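Class II aldolase/adducin domain protein (Pseudomonas syringae pv. phaseolicola 1448A, PDB 3OCR) is of unestablished function but belongs to the class II aldolase/adducin family, some of whose members are sugar-phosphate aldolases or epimerases while the adducins bind actin. Local coordinates at residues K37-Y42 and D79-S84; N72-L77 and G103-G108; L144-H149 and A225-P230; R156-G161 and A177-K182; V199-Q204 and P251-H256. All blocks are in the same frame, centred on the assembly; numbering follows the deposited sequence. Where two conformers were deposited one is given.

In the fold
Contact 1 closes the loop from helix 29-47 to residues 79-84, ahead of strand 87-90. Contact 2 crosses contact 1, since 72-77 lies inside that loop and 103-108 beyond it; the two touch through Tyr42, Ile81, Asn72 and Leu76. Contact 3 then spans a long excursion from the start of helix 148-151 to the loop after helix 199-219. Contact 4, within one beta-alpha-beta unit at the sheet edge, nests inside it. Contact 5 crosses contact 3 and brings helix 251-265 back to helix 199-219, touching contact 1 where Ala41 meets Val199 and Ile203. Contacts 1 and 3 lie on opposite sides of the chain's centre.

Contact 1 (K37-Y42 and D79-S84); sequences KLAAAY and DEITAS
The ring of Tyr42 meets Ile81 obliquely, with both branches of the isoleucine gathered at its root: Ile81 CG1 is 3.9 Å from Tyr42 CG, and Ile81 CG2 lies the same distance from Tyr42 CD2. Phe78 stands edge-to-face to this ring, and Phe58 also meets it, the planes about 35° apart. At the base of the ring, Tyr42 CB rests 3.8 Å from Ile81 CB. Ile81 turns CG2 anti to its backbone N and CG1 anti to the carbonyl carbon (chi1 -54°), which spreads the two branches across Tyr42 CB and CG. One helical turn earlier, the methyl of Ala39 presses on backbone, with Ala39 CB 3.3 Å from Ala83 N and 3.5 Å from Thr82 C. The same methyl reaches Ile81 CG2 at 4.2 Å. Helix 29-47 thus packs against the irregular loop leading to strand 87-90 through an alanine methyl, the base of a tyrosine and a branched isoleucine. Polar ties come from the same helix outside these residues: Arg43 NE bonds Ile81 O and Arg35 NH1 bonds Ala83 O. Tyr42 OH is bonded beyond the contact, with Phe58 N and Asn72 N; between the segments only van der Waals contacts remain.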
# COMPACT_ATOMS: atom_id res chain seq x y z
N LYS A 37 -15.99 -22.44 10.28
CA LYS A 37 -16.39 -21.11 9.75
C LYS A 37 -15.73 -19.94 10.47
O LYS A 37 -15.23 -19.02 9.81
CB LYS A 37 -17.92 -20.95 9.74
CG LYS A 37 -18.61 -21.68 8.58
CD LYS A 37 -20.11 -21.82 8.76
CE LYS A 37 -20.76 -22.42 7.48
NZ LYS A 37 -20.51 -23.89 7.31
N LEU A 38 -15.72 -19.96 11.80
CA LEU A 38 -15.08 -18.88 12.58
C LEU A 38 -13.55 -18.87 12.37
O LEU A 38 -12.97 -17.80 12.24
CB LEU A 38 -15.43 -18.96 14.08
CG LEU A 38 -14.93 -17.83 14.96
CD1 LEU A 38 -15.59 -16.50 14.54
CD2 LEU A 38 -15.18 -18.12 16.45
N ALA A 39 -12.92 -20.05 12.28
CA ALA A 39 -11.50 -20.12 11.97
C ALA A 39 -11.17 -19.55 10.59
O ALA A 39 -10.18 -18.81 10.43
CB ALA A 39 -10.93 -21.61 12.12
N ALA A 40 -12.01 -19.86 9.60
CA ALA A 40 -11.86 -19.30 8.27
C ALA A 40 -11.99 -17.79 8.33
O ALA A 40 -11.28 -17.08 7.63
CB ALA A 40 -12.91 -19.86 7.33
N ALA A 41 -12.90 -17.30 9.16
CA ALA A 41 -13.11 -15.84 9.29
C ALA A 41 -11.84 -15.17 9.85
O ALA A 41 -11.39 -14.15 9.32
CB ALA A 41 -14.28 -15.55 10.14
N TYR A 42 -11.23 -15.77 10.88
CA TYR A 42 -9.94 -15.28 11.40
C TYR A 42 -8.82 -15.24 10.35
O TYR A 42 -8.17 -14.21 10.20
CB TYR A 42 -9.50 -16.09 12.62
CG TYR A 42 -10.14 -15.67 13.93
CD1 TYR A 42 -9.60 -14.60 14.67
CD2 TYR A 42 -11.25 -16.37 14.46
CE1 TYR A 42 -10.12 -14.24 15.88
CE2 TYR A 42 -11.79 -16.01 15.69
CZ TYR A 42 -11.23 -14.92 16.39
OH TYR A 42 -11.71 -14.51 17.59
N ASP A 79 -3.76 -15.51 12.02
CA ASP A 79 -3.06 -16.40 11.11
C ASP A 79 -2.86 -17.81 11.65
O ASP A 79 -2.47 -18.71 10.91
CB ASP A 79 -1.66 -15.81 10.92
CG ASP A 79 -1.32 -15.63 9.48
OD1 ASP A 79 -2.10 -16.09 8.63
OD2 ASP A 79 -0.27 -15.02 9.20
N GLU A 80 -3.06 -17.98 12.95
CA GLU A 80 -2.72 -19.23 13.61
C GLU A 80 -3.98 -19.96 14.01
O GLU A 80 -3.93 -21.11 14.45
CB GLU A 80 -1.86 -18.97 14.86
CG GLU A 80 -0.46 -18.45 14.56
CD GLU A 80 0.28 -18.05 15.83
OE1 GLU A 80 -0.28 -17.30 16.67
OE2 GLU A 80 1.44 -18.46 15.98
N ILE A 81 -5.12 -19.30 13.85
CA ILE A 81 -6.36 -19.84 14.38
C ILE A 81 -6.79 -21.05 13.55
O ILE A 81 -6.65 -21.05 12.32
CB ILE A 81 -7.46 -18.79 14.40
CG1 ILE A 81 -6.98 -17.52 15.15
CG2 ILE A 81 -8.78 -19.37 14.97
CD1 ILE A 81 -6.47 -17.74 16.61
N THR A 82 -7.29 -22.08 14.23
CA THR A 82 -7.80 -23.28 13.58
C THR A 82 -9.12 -23.68 14.24
O THR A 82 -9.39 -23.30 15.38
CB THR A 82 -6.84 -24.48 13.72
OG1 THR A 82 -6.80 -24.86 15.09
CG2 THR A 82 -5.42 -24.14 13.25
N ALA A 83 -9.94 -24.43 13.53
CA ALA A 83 -11.15 -25.03 14.10
C ALA A 83 -10.87 -25.68 15.45
O ALA A 83 -11.62 -25.47 16.41
CB ALA A 83 -11.75 -26.04 13.13
N SER A 84 -9.79 -26.46 15.52
CA SER A 84 -9.40 -27.12 16.75
C SER A 84 -8.92 -26.24 17.91
O SER A 84 -9.00 -26.66 19.05
CB SER A 84 -8.32 -28.17 16.48
OG SER A 84 -8.91 -29.31 15.89

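Contact 2 (N72-L77 and G103-G108); sequences NAFGLL and GINYAG
Phe74 N, in the type II turn from Ala73 to Leu76, donates to Gly103 O at 2.8 Å in a nearly straight bond (170° at the hydrogen). The same oxygen receives a CA-H...O contact from Ala73 CA at 3.3 Å. With CG anti to its backbone N (chi1 -157°), the Phe74 side chain lies along residues 104 and 105. Ile104 O sits over one face of the ring, 3.6 Å from Phe74 CG, and Asn105 CA stands over that face in a CH-pi contact, offset toward the rim. Farther out, Asn105 CB approaches Phe74 CD1 at 3.6 Å, and the amide plane is inclined 31° to the ring. Asn105 OD1 accepts from Gly108 N, an Asx motif just ahead of helix 110-118; the donor stands well above the amide carbonyl plane. One water joins the two loops, donating to Asn72 O and accepting from Asn105 N, both at 2.8 Å. Arg255 of the second subunit makes a cation-pi contact with Phe74, and its Arg262 bonds Gly75 O. The aromatic ring is therefore shared between an intrachain loop junction and the subunit interface, while a direct bond and a water bridge fix the backbones beneath it.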
# COMPACT_ATOMS: atom_id res chain seq x y z
N ASN A 72 -10.91 -16.62 19.82
CA ASN A 72 -9.48 -16.96 19.78
C ASN A 72 -8.88 -17.08 21.18
O ASN A 72 -9.31 -16.41 22.13
CB ASN A 72 -8.66 -15.99 18.90
CG ASN A 72 -8.63 -14.55 19.43
OD1 ASN A 72 -9.66 -13.96 19.76
ND2 ASN A 72 -7.44 -13.98 19.50
N ALA A 73 -7.90 -17.98 21.28
CA ALA A 73 -7.06 -18.10 22.46
C ALA A 73 -6.18 -16.87 22.62
O ALA A 73 -5.72 -16.30 21.63
CB ALA A 73 -6.19 -19.39 22.38
N PHE A 74 -5.93 -16.52 23.88
CA PHE A 74 -5.15 -15.34 24.31
C PHE A 74 -3.75 -15.36 23.73
O PHE A 74 -2.95 -16.24 24.05
CB PHE A 74 -5.02 -15.38 25.83
CG PHE A 74 -4.74 -14.03 26.48
CD1 PHE A 74 -4.88 -12.84 25.76
CD2 PHE A 74 -4.38 -13.96 27.83
CE1 PHE A 74 -4.66 -11.59 26.38
CE2 PHE A 74 -4.16 -12.73 28.46
CZ PHE A 74 -4.30 -11.54 27.73
N GLY A 75 -3.45 -14.42 22.84
CA GLY A 75 -2.08 -14.29 22.34
C GLY A 75 -1.75 -14.95 21.01
O GLY A 75 -0.65 -14.78 20.50
N LEU A 76 -2.69 -15.69 20.43
CA LEU A 76 -2.50 -16.23 19.08
C LEU A 76 -2.84 -15.19 18.03
O LEU A 76 -3.77 -14.41 18.20
CB LEU A 76 -3.40 -17.44 18.84
CG LEU A 76 -3.08 -18.74 19.58
CD1 LEU A 76 -3.84 -19.90 18.89
CD2 LEU A 76 -1.59 -19.00 19.62
N LEU A 77 -2.10 -15.20 16.93
CA LEU A 77 -2.41 -14.39 15.76
C LEU A 77 -3.56 -14.99 14.94
O LEU A 77 -3.76 -16.20 14.94
CB LEU A 77 -1.16 -14.27 14.88
CG LEU A 77 0.06 -13.61 15.51
CD1 LEU A 77 1.26 -13.75 14.59
CD2 LEU A 77 -0.26 -12.13 15.78
N GLY A 103 -6.23 -19.90 27.53
CA GLY A 103 -7.38 -19.09 27.92
C GLY A 103 -7.66 -18.02 26.89
O GLY A 103 -7.23 -18.12 25.73
N ILE A 104 -8.39 -16.99 27.30
CA ILE A 104 -8.84 -15.96 26.38
C ILE A 104 -8.42 -14.61 26.89
O ILE A 104 -7.99 -14.49 28.02
CB ILE A 104 -10.40 -15.97 26.18
CG1 ILE A 104 -11.14 -15.57 27.47
CG2 ILE A 104 -10.87 -17.33 25.65
CD1 ILE A 104 -12.60 -15.05 27.24
N ASN A 105 -8.53 -13.61 26.05
CA ASN A 105 -8.41 -12.24 26.50
C ASN A 105 -9.73 -11.87 27.13
O ASN A 105 -10.68 -11.48 26.43
CB ASN A 105 -8.13 -11.31 25.33
CG ASN A 105 -8.05 -9.87 25.75
OD1 ASN A 105 -8.32 -9.52 26.90
ND2 ASN A 105 -7.66 -9.01 24.81
N TYR A 106 -9.79 -11.99 28.44
CA TYR A 106 -11.03 -11.81 29.17
C TYR A 106 -11.63 -10.42 28.98
O TYR A 106 -12.84 -10.28 28.80
CB TYR A 106 -10.79 -12.08 30.65
CG TYR A 106 -12.02 -12.28 31.50
CD1 TYR A 106 -12.65 -11.19 32.12
CD2 TYR A 106 -12.53 -13.56 31.73
CE1 TYR A 106 -13.76 -11.37 32.93
CE2 TYR A 106 -13.64 -13.76 32.53
CZ TYR A 106 -14.25 -12.66 33.13
OH TYR A 106 -15.34 -12.86 33.93
N ALA A 107 -10.78 -9.39 28.98
CA ALA A 107 -11.25 -8.01 28.83
C ALA A 107 -11.72 -7.71 27.40
O ALA A 107 -12.66 -6.93 27.20
CB ALA A 107 -10.16 -7.05 29.26
N GLY A 108 -11.08 -8.34 26.41
CA GLY A 108 -11.48 -8.17 25.01
C GLY A 108 -12.81 -8.82 24.66
O GLY A 108 -13.44 -8.48 23.67
O HOH W 1 -9.46 -13.93 23.40

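Contact 3 (L144-H149 and A225-P230); sequences LPISQH and AELVFP
Ring contacts dominate where Phe229 leans on residues 145 and 146. Ile146 CG2 stands over one face of the phenyl ring, 4.0 Å from its centroid and 17° off the normal, displaced toward the rim on the CD1-CE1 side. Pro145 CD comes to the edge instead, near the ring plane and 3.9 Å from Phe229 CE1, while Leu144 CD2 approaches the same edge more loosely. Ile146 has CG1 in the position between backbone N and carbonyl carbon (chi1 48°), which places CG2 anti to the carbonyl carbon and against the aromatic.

Aliphatic packing continues inward. Leu144 CD1 and Leu227 CD1 meet at 3.6 Å, their side chains crossing at about a right angle, and Leu227 CD1 also touches Ile146 CG2 at 4.1 Å. Ala219 of helix 199-219 touches both Ile146 and Leu227, placing this cluster beside that helix.

The contact joins two loops that precede helices: Ser147 is the N-cap residue of helix 148-151, and residues 227-230 lead into helix 232-243. Pro145, just before Ile146, is the centre of an inverse gamma turn.

Carbon-to-carbonyl contacts make up the remainder. Ile146 CG2 lies 3.6 Å from Val228 O, and Pro230 CD comes within 3.4 Å of Pro145 O, a buried oxygen that has no polar partner in the model. The third subunit takes up other carbonyls: its Asn189 ND2 bonds both Ile146 O and Val228 O, and its Lys140 NZ bonds Leu227 O.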
# COMPACT_ATOMS: atom_id res chain seq x y z
N LEU A 144 -19.58 8.58 4.92
CA LEU A 144 -20.26 9.49 4.01
C LEU A 144 -21.00 8.73 2.89
O LEU A 144 -20.54 7.65 2.48
CB LEU A 144 -19.23 10.49 3.45
CG LEU A 144 -18.46 11.37 4.46
CD1 LEU A 144 -17.30 12.10 3.77
CD2 LEU A 144 -19.37 12.41 5.10
N PRO A 145 -22.14 9.26 2.40
CA PRO A 145 -22.83 8.59 1.28
C PRO A 145 -22.28 9.03 -0.11
O PRO A 145 -22.94 9.77 -0.83
CB PRO A 145 -24.28 9.00 1.49
CG PRO A 145 -24.22 10.37 2.10
CD PRO A 145 -22.89 10.45 2.87
N ILE A 146 -21.08 8.60 -0.46
CA ILE A 146 -20.40 9.15 -1.67
C ILE A 146 -19.93 8.08 -2.64
O ILE A 146 -19.27 8.37 -3.64
CB ILE A 146 -19.20 10.09 -1.30
CG1 ILE A 146 -18.27 9.46 -0.25
CG2 ILE A 146 -19.73 11.41 -0.74
CD1 ILE A 146 -17.29 8.46 -0.83
N SER A 147 -20.28 6.84 -2.34
CA SER A 147 -19.95 5.72 -3.21
C SER A 147 -21.06 4.69 -3.14
O SER A 147 -21.78 4.61 -2.15
CB SER A 147 -18.61 5.10 -2.81
OG SER A 147 -18.69 4.41 -1.55
N GLN A 148 -21.19 3.85 -4.17
CA GLN A 148 -22.17 2.76 -4.10
C GLN A 148 -21.97 1.91 -2.83
O GLN A 148 -22.93 1.49 -2.18
CB GLN A 148 -22.05 1.87 -5.32
CG GLN A 148 -23.04 0.72 -5.31
CD GLN A 148 -23.28 0.18 -6.70
OE1 GLN A 148 -22.83 -0.93 -7.05
NE2 GLN A 148 -23.98 0.97 -7.52
N HIS A 149 -20.72 1.67 -2.49
CA HIS A 149 -20.34 0.84 -1.35
C HIS A 149 -20.77 1.44 0.00
O HIS A 149 -21.28 0.72 0.86
CB HIS A 149 -18.84 0.58 -1.39
CG HIS A 149 -18.40 -0.10 -2.65
ND1 HIS A 149 -18.42 0.55 -3.87
CD2 HIS A 149 -17.99 -1.36 -2.89
CE1 HIS A 149 -18.01 -0.29 -4.81
NE2 HIS A 149 -17.74 -1.46 -4.24
N ALA A 225 -15.37 18.97 1.09
CA ALA A 225 -16.00 19.95 0.20
C ALA A 225 -15.83 19.65 -1.31
O ALA A 225 -16.53 20.21 -2.12
CB ALA A 225 -15.53 21.36 0.53
N GLU A 226 -14.93 18.73 -1.67
CA GLU A 226 -14.77 18.37 -3.08
C GLU A 226 -15.70 17.22 -3.50
O GLU A 226 -15.77 16.85 -4.68
CB GLU A 226 -13.31 18.03 -3.39
CG GLU A 226 -12.36 19.18 -3.12
CD GLU A 226 -12.43 20.29 -4.18
OE1 GLU A 226 -13.25 20.18 -5.13
OE2 GLU A 226 -11.66 21.26 -4.07
N LEU A 227 -16.41 16.65 -2.52
CA LEU A 227 -17.18 15.45 -2.76
C LEU A 227 -18.51 15.72 -3.44
O LEU A 227 -19.14 16.76 -3.20
CB LEU A 227 -17.40 14.69 -1.44
CG LEU A 227 -16.16 14.16 -0.73
CD1 LEU A 227 -16.56 13.61 0.61
CD2 LEU A 227 -15.47 13.09 -1.54
N VAL A 228 -18.90 14.81 -4.32
CA VAL A 228 -20.26 14.81 -4.89
C VAL A 228 -21.14 13.89 -4.05
O VAL A 228 -20.88 12.68 -3.93
CB VAL A 228 -20.33 14.30 -6.36
CG1 VAL A 228 -21.77 14.26 -6.85
CG2 VAL A 228 -19.53 15.16 -7.27
N PHE A 229 -22.20 14.47 -3.50
CA PHE A 229 -23.21 13.72 -2.76
C PHE A 229 -24.42 13.51 -3.68
O PHE A 229 -25.10 14.50 -4.03
CB PHE A 229 -23.65 14.53 -1.52
CG PHE A 229 -22.57 14.66 -0.47
CD1 PHE A 229 -22.55 13.82 0.64
CD2 PHE A 229 -21.57 15.62 -0.59
CE1 PHE A 229 -21.55 13.93 1.61
CE2 PHE A 229 -20.56 15.74 0.38
CZ PHE A 229 -20.55 14.90 1.47
N PRO A 230 -24.67 12.25 -4.10
CA PRO A 230 -25.89 11.97 -4.88
C PRO A 230 -27.14 12.44 -4.14
O PRO A 230 -27.11 12.57 -2.90
CB PRO A 230 -25.89 10.43 -4.98
CG PRO A 230 -24.47 10.05 -4.82
CD PRO A 230 -23.91 11.01 -3.82

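Contact 4 (R156-G161 and A177-K182); sequences RVAYHG and ADLGDK
A beta-alpha-beta unit at one end of the sheet brings His160, on edge strand 157-160, onto Asp178 near the end of helix 169-179, before the chain turns into strand 184-187. His160 ND1 donates to Asp178 OD2 at 2.7 Å and 159° at the hydrogen. The oxygen lies 12° out of the imidazole plane and uses its anti lone pair, with ring and carboxylate turned 56° apart. Asp178 OD2 also accepts from a water that in turn accepts from Gly161 N, and a second water accepts from Tyr159 N and donates to Asp178 O. Next to these polar ties, Ala158 CB points at the helix end, 3.3 Å from Asp178 O and 3.8 Å from Leu179 CA. Gly180, with positive phi, ends the helix within a type II' turn from Leu179 to Lys182. Beyond it, Lys182 lays its aliphatic part along the strand backbone: Lys182 CD is 3.6 Å from Ala158 N, and Lys182 CE 3.6 Å from Val157 N, the chain bending at chi3 and chi4. At the other nitrogen of the imidazole, His160 NE2 bonds Glu171 OE2 of the same helix. Gripped by a carboxylate at each nitrogen, the ring is fixed in its rotation, and the two acids would probably favour its protonated, positively charged form.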
# COMPACT_ATOMS: atom_id res chain seq x y z
N ARG A 156 -28.18 1.69 8.00
CA ARG A 156 -27.82 0.40 8.62
C ARG A 156 -26.81 0.54 9.79
O ARG A 156 -26.50 -0.44 10.47
CB ARG A 156 -27.25 -0.56 7.58
CG ARG A 156 -28.29 -1.16 6.61
CD ARG A 156 -27.59 -1.72 5.38
NE ARG A 156 -26.77 -2.92 5.65
CZ ARG A 156 -25.83 -3.40 4.83
NH1 ARG A 156 -25.54 -2.77 3.69
NH2 ARG A 156 -25.16 -4.51 5.14
N VAL A 157 -26.30 1.75 9.99
CA VAL A 157 -25.11 1.93 10.80
C VAL A 157 -25.41 2.66 12.09
O VAL A 157 -25.99 3.77 12.06
CB VAL A 157 -23.97 2.67 10.00
CG1 VAL A 157 -22.70 2.76 10.85
CG2 VAL A 157 -23.71 1.93 8.69
N ALA A 158 -25.04 2.03 13.20
CA ALA A 158 -25.11 2.67 14.51
C ALA A 158 -23.79 3.35 14.83
O ALA A 158 -22.75 2.95 14.34
CB ALA A 158 -25.45 1.64 15.60
N TYR A 159 -23.85 4.43 15.63
CA TYR A 159 -22.62 5.03 16.19
C TYR A 159 -22.58 4.98 17.72
O TYR A 159 -23.61 5.19 18.40
CB TYR A 159 -22.46 6.48 15.72
CG TYR A 159 -22.16 6.59 14.26
CD1 TYR A 159 -23.18 6.48 13.31
CD2 TYR A 159 -20.85 6.77 13.82
CE1 TYR A 159 -22.90 6.56 11.95
CE2 TYR A 159 -20.56 6.86 12.46
CZ TYR A 159 -21.59 6.76 11.54
OH TYR A 159 -21.30 6.84 10.20
N HIS A 160 -21.38 4.77 18.25
CA HIS A 160 -21.15 4.70 19.69
C HIS A 160 -19.93 5.58 20.02
O HIS A 160 -18.82 5.33 19.53
CB HIS A 160 -20.94 3.22 20.11
CG HIS A 160 -20.56 3.04 21.55
ND1 HIS A 160 -21.47 3.18 22.58
CD2 HIS A 160 -19.38 2.73 22.13
CE1 HIS A 160 -20.86 2.99 23.74
NE2 HIS A 160 -19.59 2.70 23.49
N GLY A 161 -20.18 6.64 20.79
CA GLY A 161 -19.13 7.54 21.32
C GLY A 161 -18.08 6.83 22.15
O GLY A 161 -18.40 5.95 22.93
N ALA A 177 -27.86 0.14 23.74
CA ALA A 177 -28.83 1.16 23.35
C ALA A 177 -28.48 1.80 22.01
O ALA A 177 -29.36 1.98 21.17
CB ALA A 177 -28.97 2.23 24.45
N ASP A 178 -27.20 2.11 21.80
CA ASP A 178 -26.72 2.67 20.54
C ASP A 178 -26.92 1.71 19.36
O ASP A 178 -27.37 2.12 18.30
CB ASP A 178 -25.24 3.06 20.64
CG ASP A 178 -24.98 4.24 21.57
OD1 ASP A 178 -25.87 5.09 21.79
OD2 ASP A 178 -23.86 4.31 22.11
N LEU A 179 -26.57 0.44 19.52
CA LEU A 179 -26.76 -0.52 18.45
C LEU A 179 -28.24 -0.69 18.06
O LEU A 179 -28.58 -0.75 16.86
CB LEU A 179 -26.17 -1.87 18.85
CG LEU A 179 -26.25 -2.98 17.80
CD1 LEU A 179 -25.34 -2.64 16.62
CD2 LEU A 179 -25.84 -4.29 18.44
N GLY A 180 -29.11 -0.73 19.08
CA GLY A 180 -30.56 -0.92 18.86
C GLY A 180 -30.79 -2.18 18.05
O GLY A 180 -30.22 -3.24 18.36
N ASP A 181 -31.58 -2.04 16.99
CA ASP A 181 -31.96 -3.16 16.13
C ASP A 181 -30.98 -3.44 14.99
O ASP A 181 -31.19 -4.39 14.23
CB ASP A 181 -33.36 -2.91 15.54
CG ASP A 181 -34.45 -3.00 16.59
OD1 ASP A 181 -34.17 -3.49 17.70
OD2 ASP A 181 -35.59 -2.58 16.30
N LYS A 182 -29.92 -2.64 14.88
CA LYS A 182 -29.00 -2.70 13.73
C LYS A 182 -27.96 -3.80 13.94
O LYS A 182 -27.91 -4.42 15.00
CB LYS A 182 -28.31 -1.36 13.51
CG LYS A 182 -29.30 -0.19 13.25
CD LYS A 182 -28.54 1.09 13.13
CE LYS A 182 -29.19 2.02 12.14
NZ LYS A 182 -30.08 2.95 12.83
O HOH W 2 -26.65 4.78 16.90
O HOH W 3 -22.82 7.11 21.79

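Contact 5 (V199-Q204 and P251-H256); sequences VEHAIQ and PGVARH
Gln204 and Val253 lose the most surface here, with His256 next, where helices 199-204 and 251-256 cross at 81° with their axes 9.1 Å apart. Gln204 runs out extended from its helix and lays CG over the centre of the His256 imidazole. The CH-pi contact measures 3.9 Å from Gln204 CG to the ring centroid, 10° off the normal. The Gln204 amide, inclined 48° to the ring, then continues toward the other helix: Gln204 OE1 comes 3.2 Å from Val253 CG2, and Gln204 NE2 lies 3.6 Å from Gly252 O. Val253 uses its two methyls separately. While CG2 meets the glutamine oxygen, the other methyl nestles against helix 199-204, where Val253 CG1 lies 3.6 Å from His201 N and 3.7 Å from Glu200 CB. Beside the valine a water donates to both Glu200 O and Val253 O, bridging the two backbones. The polar edge of His256 is engaged outside the pair of segments: NE2 bonds His207 ND1, and ND1 bonds Tyr55 OH of the third subunit; Gln204 NE2 makes a weak bond to the same hydroxyl. His53 of that subunit bonds His256 O. With both imidazole nitrogens held, the ring is locked in rotation and presents a flat face to the glutamine methylene, so that the helix crossing and the subunit interface share one histidine.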
# COMPACT_ATOMS: atom_id res chain seq x y z
N VAL A 199 -21.71 -16.45 10.78
CA VAL A 199 -20.35 -15.97 10.52
C VAL A 199 -20.27 -15.39 9.09
O VAL A 199 -19.69 -14.33 8.87
CB VAL A 199 -19.31 -17.11 10.72
CG1 VAL A 199 -17.93 -16.71 10.19
CG2 VAL A 199 -19.23 -17.52 12.20
N GLU A 200 -20.90 -16.08 8.14
CA GLU A 200 -20.87 -15.67 6.73
C GLU A 200 -21.52 -14.28 6.55
O GLU A 200 -20.98 -13.41 5.87
CB GLU A 200 -21.59 -16.69 5.86
CG GLU A 200 -21.07 -18.15 6.00
CD GLU A 200 -21.88 -19.00 6.98
OE1 GLU A 200 -21.90 -18.69 8.19
OE2 GLU A 200 -22.46 -20.00 6.52
N HIS A 201 -22.68 -14.10 7.16
CA HIS A 201 -23.38 -12.82 7.07
C HIS A 201 -22.56 -11.66 7.69
O HIS A 201 -22.45 -10.57 7.09
CB HIS A 201 -24.77 -12.96 7.72
CG HIS A 201 -25.55 -11.68 7.74
ND1 HIS A 201 -26.43 -11.36 8.75
CD2 HIS A 201 -25.58 -10.63 6.88
CE1 HIS A 201 -26.97 -10.17 8.52
NE2 HIS A 201 -26.46 -9.70 7.39
N ALA A 202 -22.00 -11.89 8.88
CA ALA A 202 -21.17 -10.92 9.57
C ALA A 202 -19.94 -10.55 8.75
O ALA A 202 -19.57 -9.38 8.64
CB ALA A 202 -20.76 -11.43 10.99
N ILE A 203 -19.30 -11.56 8.17
CA ILE A 203 -18.12 -11.33 7.38
C ILE A 203 -18.43 -10.57 6.08
O ILE A 203 -17.60 -9.76 5.64
CB ILE A 203 -17.42 -12.69 7.05
CG1 ILE A 203 -16.57 -13.15 8.24
CG2 ILE A 203 -16.57 -12.55 5.80
CD1 ILE A 203 -15.32 -12.28 8.59
N GLN A 204 -19.60 -10.83 5.47
CA GLN A 204 -19.94 -10.12 4.24
C GLN A 204 -20.11 -8.65 4.56
O GLN A 204 -19.59 -7.81 3.84
CB GLN A 204 -21.23 -10.63 3.58
CG GLN A 204 -21.52 -9.91 2.21
CD GLN A 204 -22.72 -10.45 1.45
OE1 GLN A 204 -23.66 -10.99 2.02
NE2 GLN A 204 -22.69 -10.29 0.13
N PRO A 251 -29.26 -15.75 -0.64
CA PRO A 251 -28.29 -16.49 -1.49
C PRO A 251 -26.99 -15.72 -1.82
O PRO A 251 -25.96 -16.32 -2.13
CB PRO A 251 -29.08 -16.80 -2.76
CG PRO A 251 -30.31 -15.96 -2.72
CD PRO A 251 -30.57 -15.59 -1.29
N GLY A 252 -27.04 -14.39 -1.73
CA GLY A 252 -25.86 -13.58 -1.97
C GLY A 252 -24.79 -13.73 -0.89
O GLY A 252 -23.60 -13.54 -1.16
N VAL A 253 -25.20 -14.06 0.33
CA VAL A 253 -24.28 -14.29 1.45
C VAL A 253 -23.43 -15.54 1.19
O VAL A 253 -22.20 -15.50 1.30
CB VAL A 253 -25.03 -14.39 2.80
CG1 VAL A 253 -24.10 -14.76 3.93
CG2 VAL A 253 -25.76 -13.08 3.13
N ALA A 254 -24.09 -16.64 0.83
CA ALA A 254 -23.40 -17.91 0.57
C ALA A 254 -22.41 -17.79 -0.59
O ALA A 254 -21.30 -18.29 -0.51
CB ALA A 254 -24.43 -19.02 0.27
N ARG A 255 -22.80 -17.09 -1.65
CA ARG A 255 -21.94 -16.93 -2.82
C ARG A 255 -20.65 -16.16 -2.49
O ARG A 255 -19.55 -16.57 -2.88
CB ARG A 255 -22.73 -16.22 -3.94
CG ARG A 255 -22.02 -16.09 -5.26
CD ARG A 255 -22.90 -15.40 -6.32
NE ARG A 255 -24.15 -16.13 -6.52
CZ ARG A 255 -25.34 -15.69 -6.14
NH1 ARG A 255 -25.48 -14.48 -5.59
NH2 ARG A 255 -26.41 -16.44 -6.35
N HIS A 256 -20.81 -15.03 -1.80
CA HIS A 256 -19.70 -14.19 -1.36
C HIS A 256 -18.76 -15.00 -0.47
O HIS A 256 -17.55 -14.94 -0.61
CB HIS A 256 -20.26 -13.00 -0.58
CG HIS A 256 -19.25 -11.99 -0.16
ND1 HIS A 256 -19.18 -10.73 -0.72
CD2 HIS A 256 -18.31 -12.01 0.82
CE1 HIS A 256 -18.21 -10.04 -0.14
NE2 HIS A 256 -17.67 -10.79 0.80
O HOH W 4 -20.07 -14.11 3.05